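Local coordinates for lovastatin nonaketide synthase mokA (Monascus pilosus, PDB 6AD3), which builds the nonaketide backbone of monacolin K (lovastatin) as an iterative type I polyketide synthase, of which this chain is the condensation domain, at residues T460-M472 with D479-Y491. The protein carries 1 engineered substitution. Residues are numbered along the deposited sequence; the frame is centred on the assembly and turned at random.
Sequences TRERTPYDVVLEM and DPLLTVKLQSSVY
Val469 and Glu471 pair with Lys485 and Thr483 in an antiparallel beta hairpin, strands 468-473 and 481-487, within a mixed sheet of the condensation domain; strand 435-440 flanks one arm and strand 301-307 the other. Four backbone bonds form the two hydrogen-bonded pairs, Lys485 N to Val469 O the straightest at 168°. A fifth, Gln487 N to Asp467 O at 3.1 Å, meets its carbonyl tilted 31° from the plane, just before the first strand.

The tight face is apolar and lies against helix 495-512. Val468 and Leu486 run side by side, CG2 to CD2 3.7 Å apart. Leu470 crosses Val484, its CD1 4.0 Å from Val484 CG2. Met472, bent at chi3 (56°), turns its CE to within 4.1 Å of Pro480 CB.

The opposite face, with Glu471, Lys485 and Thr483 beside Val469, is looser and holds bound waters. Lys485, extended beyond CG, reaches diagonally to Glu471, two residues along from its pair mate Val469; in this salt bridge NZ meets OE1 at 2.7 Å from above the carboxylate plane. Glu471 OE2 takes a weak charged bond from Arg461 NH1, itself salt-bridged to Asp438, completing an Arg461-Glu471-Lys485 salt-bridge network. Near the strand end, a water joins Leu481 O and Thr483 OG1. Two further waters accept from Lys485 NZ: one, at 2.8 Å from NZ, also accepts from Arg461 N, and the other, at 2.9 Å from NZ, donates to Glu462 O.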
# COMPACT_ATOMS: atom_id res chain seq x y z
N THR A 460 6.84 7.15 -3.27
CA THR A 460 6.80 7.57 -1.87
C THR A 460 5.35 7.47 -1.37
O THR A 460 4.55 8.39 -1.51
CB THR A 460 7.35 9.02 -1.70
OG1 THR A 460 8.64 9.12 -2.33
CG2 THR A 460 7.45 9.38 -0.27
N ARG A 461 5.03 6.33 -0.78
CA ARG A 461 3.73 6.10 -0.19
C ARG A 461 3.67 6.73 1.20
O ARG A 461 4.71 7.00 1.82
CB ARG A 461 3.51 4.59 -0.06
CG ARG A 461 3.42 3.89 -1.39
CD ARG A 461 3.21 2.39 -1.23
NE ARG A 461 1.92 2.11 -0.65
CZ ARG A 461 1.49 0.88 -0.36
NH1 ARG A 461 2.24 -0.17 -0.62
NH2 ARG A 461 0.32 0.72 0.22
N GLU A 462 2.45 6.93 1.70
CA GLU A 462 2.23 7.47 3.02
C GLU A 462 3.01 6.70 4.05
O GLU A 462 3.20 5.50 3.93
CB GLU A 462 0.74 7.40 3.39
CG GLU A 462 0.18 5.97 3.43
CD GLU A 462 -1.24 5.88 3.95
OE1 GLU A 462 -1.81 6.93 4.31
OE2 GLU A 462 -1.82 4.77 3.88
N ARG A 463 3.34 7.39 5.15
CA ARG A 463 3.86 6.71 6.33
C ARG A 463 2.77 5.86 6.95
O ARG A 463 1.58 6.11 6.74
CB ARG A 463 4.36 7.71 7.37
CG ARG A 463 5.55 8.53 6.90
CD ARG A 463 6.09 9.40 8.02
NE ARG A 463 7.12 10.33 7.55
CZ ARG A 463 7.64 11.31 8.29
NH1 ARG A 463 7.31 11.45 9.58
NH2 ARG A 463 8.59 12.07 7.78
N THR A 464 3.21 4.81 7.64
CA THR A 464 2.33 3.91 8.37
C THR A 464 2.99 3.61 9.71
O THR A 464 4.17 3.90 9.90
CB THR A 464 2.08 2.60 7.59
OG1 THR A 464 3.25 1.80 7.61
CG2 THR A 464 1.71 2.86 6.18
N PRO A 465 2.23 3.04 10.65
CA PRO A 465 2.76 2.85 12.00
C PRO A 465 3.59 1.58 12.16
O PRO A 465 4.12 1.32 13.26
CB PRO A 465 1.50 2.75 12.86
CG PRO A 465 0.50 2.19 11.94
CD PRO A 465 0.78 2.86 10.63
N TYR A 466 3.66 0.76 11.12
CA TYR A 466 4.19 -0.60 11.27
C TYR A 466 5.73 -0.63 11.45
O TYR A 466 6.46 0.05 10.75
CB TYR A 466 3.74 -1.44 10.06
CG TYR A 466 2.25 -1.48 9.96
CD1 TYR A 466 1.48 -2.18 10.90
CD2 TYR A 466 1.57 -0.71 9.03
CE1 TYR A 466 0.10 -2.09 10.91
CE2 TYR A 466 0.19 -0.65 9.02
CZ TYR A 466 -0.54 -1.32 10.00
OH TYR A 466 -1.90 -1.24 10.03
N ASP A 467 6.20 -1.52 12.35
CA ASP A 467 7.63 -1.63 12.65
C ASP A 467 8.41 -1.99 11.40
O ASP A 467 9.49 -1.46 11.17
CB ASP A 467 7.90 -2.68 13.73
CG ASP A 467 7.53 -2.21 15.14
OD1 ASP A 467 6.80 -1.22 15.31
OD2 ASP A 467 8.02 -2.85 16.08
N VAL A 468 7.90 -2.96 10.63
CA VAL A 468 8.59 -3.47 9.47
C VAL A 468 7.59 -3.71 8.34
O VAL A 468 6.50 -4.22 8.56
CB VAL A 468 9.37 -4.79 9.79
CG1 VAL A 468 8.47 -5.78 10.43
CG2 VAL A 468 10.04 -5.37 8.55
N VAL A 469 7.93 -3.19 7.19
CA VAL A 469 7.11 -3.30 6.01
C VAL A 469 7.99 -3.78 4.88
O VAL A 469 9.02 -3.15 4.56
CB VAL A 469 6.44 -1.99 5.64
CG1 VAL A 469 5.56 -2.17 4.39
CG2 VAL A 469 5.61 -1.42 6.80
N LEU A 470 7.55 -4.85 4.22
CA LEU A 470 8.18 -5.34 3.01
C LEU A 470 7.18 -5.15 1.85
O LEU A 470 6.07 -5.72 1.88
CB LEU A 470 8.55 -6.82 3.14
CG LEU A 470 8.95 -7.54 1.85
CD1 LEU A 470 10.15 -6.87 1.24
CD2 LEU A 470 9.28 -9.00 2.12
N GLU A 471 7.53 -4.28 0.90
CA GLU A 471 6.73 -4.07 -0.29
C GLU A 471 7.52 -4.61 -1.47
O GLU A 471 8.74 -4.43 -1.50
CB GLU A 471 6.50 -2.58 -0.55
CG GLU A 471 5.78 -1.86 0.54
CD GLU A 471 5.60 -0.40 0.25
OE1 GLU A 471 5.42 0.38 1.21
OE2 GLU A 471 5.46 -0.07 -0.96
N MET A 472 6.87 -5.40 -2.33
CA MET A 472 7.52 -5.99 -3.49
C MET A 472 6.71 -5.72 -4.73
O MET A 472 5.46 -5.82 -4.70
CB MET A 472 7.57 -7.51 -3.38
CG MET A 472 8.41 -8.07 -2.33
SD MET A 472 8.30 -9.87 -2.55
CE MET A 472 8.81 -10.10 -4.28
N ASP A 479 12.82 -8.05 -13.05
CA ASP A 479 13.12 -8.86 -11.84
C ASP A 479 12.39 -8.26 -10.62
O ASP A 479 12.07 -7.08 -10.58
CB ASP A 479 14.64 -8.89 -11.59
CG ASP A 479 15.41 -9.53 -12.75
OD1 ASP A 479 14.87 -10.45 -13.39
OD2 ASP A 479 16.54 -9.09 -12.99
N PRO A 480 12.13 -9.07 -9.61
CA PRO A 480 11.38 -8.54 -8.50
C PRO A 480 12.11 -7.37 -7.80
O PRO A 480 13.33 -7.40 -7.65
CB PRO A 480 11.26 -9.76 -7.57
CG PRO A 480 11.43 -10.95 -8.48
CD PRO A 480 12.44 -10.49 -9.47
N LEU A 481 11.36 -6.37 -7.39
CA LEU A 481 11.90 -5.22 -6.70
C LEU A 481 11.42 -5.21 -5.25
O LEU A 481 10.23 -5.21 -5.01
CB LEU A 481 11.46 -3.92 -7.40
CG LEU A 481 12.13 -2.63 -6.88
CD1 LEU A 481 13.62 -2.66 -7.18
CD2 LEU A 481 11.46 -1.37 -7.45
N LEU A 482 12.36 -5.20 -4.31
CA LEU A 482 12.05 -5.34 -2.91
C LEU A 482 12.34 -4.02 -2.21
O LEU A 482 13.48 -3.53 -2.27
CB LEU A 482 12.90 -6.45 -2.28
CG LEU A 482 12.69 -7.92 -2.68
CD1 LEU A 482 12.54 -8.16 -4.14
CD2 LEU A 482 13.80 -8.77 -2.11
N THR A 483 11.39 -3.55 -1.39
CA THR A 483 11.56 -2.37 -0.57
C THR A 483 11.27 -2.77 0.87
O THR A 483 10.18 -3.30 1.16
CB THR A 483 10.58 -1.24 -0.96
OG1 THR A 483 10.75 -0.93 -2.34
CG2 THR A 483 10.80 0.00 -0.13
N VAL A 484 12.23 -2.51 1.76
CA VAL A 484 12.04 -2.71 3.20
C VAL A 484 12.06 -1.35 3.93
O VAL A 484 12.99 -0.50 3.72
CB VAL A 484 13.16 -3.61 3.79
CG1 VAL A 484 13.08 -3.63 5.30
CG2 VAL A 484 13.03 -5.01 3.23
N LYS A 485 11.04 -1.14 4.75
CA LYS A 485 10.88 0.07 5.55
C LYS A 485 10.85 -0.33 7.01
O LYS A 485 10.09 -1.22 7.39
CB LYS A 485 9.58 0.79 5.20
CG LYS A 485 9.45 1.19 3.71
CD LYS A 485 8.08 1.83 3.42
CE LYS A 485 7.99 2.39 1.99
NZ LYS A 485 6.59 2.81 1.66
N LEU A 486 11.64 0.37 7.83
CA LEU A 486 11.67 0.17 9.28
C LEU A 486 11.39 1.50 10.01
O LEU A 486 11.77 2.58 9.53
CB LEU A 486 13.03 -0.37 9.71
CG LEU A 486 13.50 -1.63 9.02
CD1 LEU A 486 14.91 -2.00 9.51
CD2 LEU A 486 12.52 -2.78 9.32
N GLN A 487 10.66 1.42 11.12
CA GLN A 487 10.37 2.62 11.90
C GLN A 487 11.68 3.19 12.47
O GLN A 487 12.43 2.47 13.16
CB GLN A 487 9.43 2.29 13.06
CG GLN A 487 8.01 1.96 12.67
CD GLN A 487 7.24 3.15 12.11
OE1 GLN A 487 6.50 3.02 11.11
NE2 GLN A 487 7.39 4.31 12.75
N SER A 488 11.92 4.48 12.25
CA SER A 488 13.11 5.18 12.81
C SER A 488 12.99 5.24 14.34
O SER A 488 13.99 5.36 15.04
CB SER A 488 13.22 6.58 12.21
OG SER A 488 12.14 7.39 12.63
N SER A 489 11.79 5.06 14.87
CA SER A 489 11.58 5.08 16.32
C SER A 489 12.23 3.91 17.01
O SER A 489 12.49 3.94 18.20
CB SER A 489 10.08 5.12 16.64
OG SER A 489 9.43 3.96 16.16
N VAL A 490 12.52 2.87 16.24
CA VAL A 490 13.04 1.62 16.78
C VAL A 490 14.39 1.29 16.16
O VAL A 490 15.18 0.58 16.79
CB VAL A 490 12.08 0.45 16.46
CG1 VAL A 490 12.63 -0.86 17.01
CG2 VAL A 490 10.71 0.72 17.04
N TYR A 491 14.54 1.59 14.86
CA TYR A 491 15.65 1.07 14.05
C TYR A 491 16.53 2.16 13.51
O TYR A 491 16.13 3.34 13.44
CB TYR A 491 15.12 0.20 12.87
CG TYR A 491 14.42 -1.05 13.35
CD1 TYR A 491 15.14 -2.09 13.90
CD2 TYR A 491 13.04 -1.12 13.41
CE1 TYR A 491 14.53 -3.22 14.35
CE2 TYR A 491 12.41 -2.26 13.87
CZ TYR A 491 13.17 -3.29 14.39
OH TYR A 491 12.57 -4.43 14.87
O HOH W 1 6.95 4.19 -0.75
O HOH W 2 7.27 6.07 2.08
O HOH W 3 5.43 4.02 4.07
O HOH W 4 10.06 -4.78 15.61
O HOH W 5 9.42 -2.54 -4.07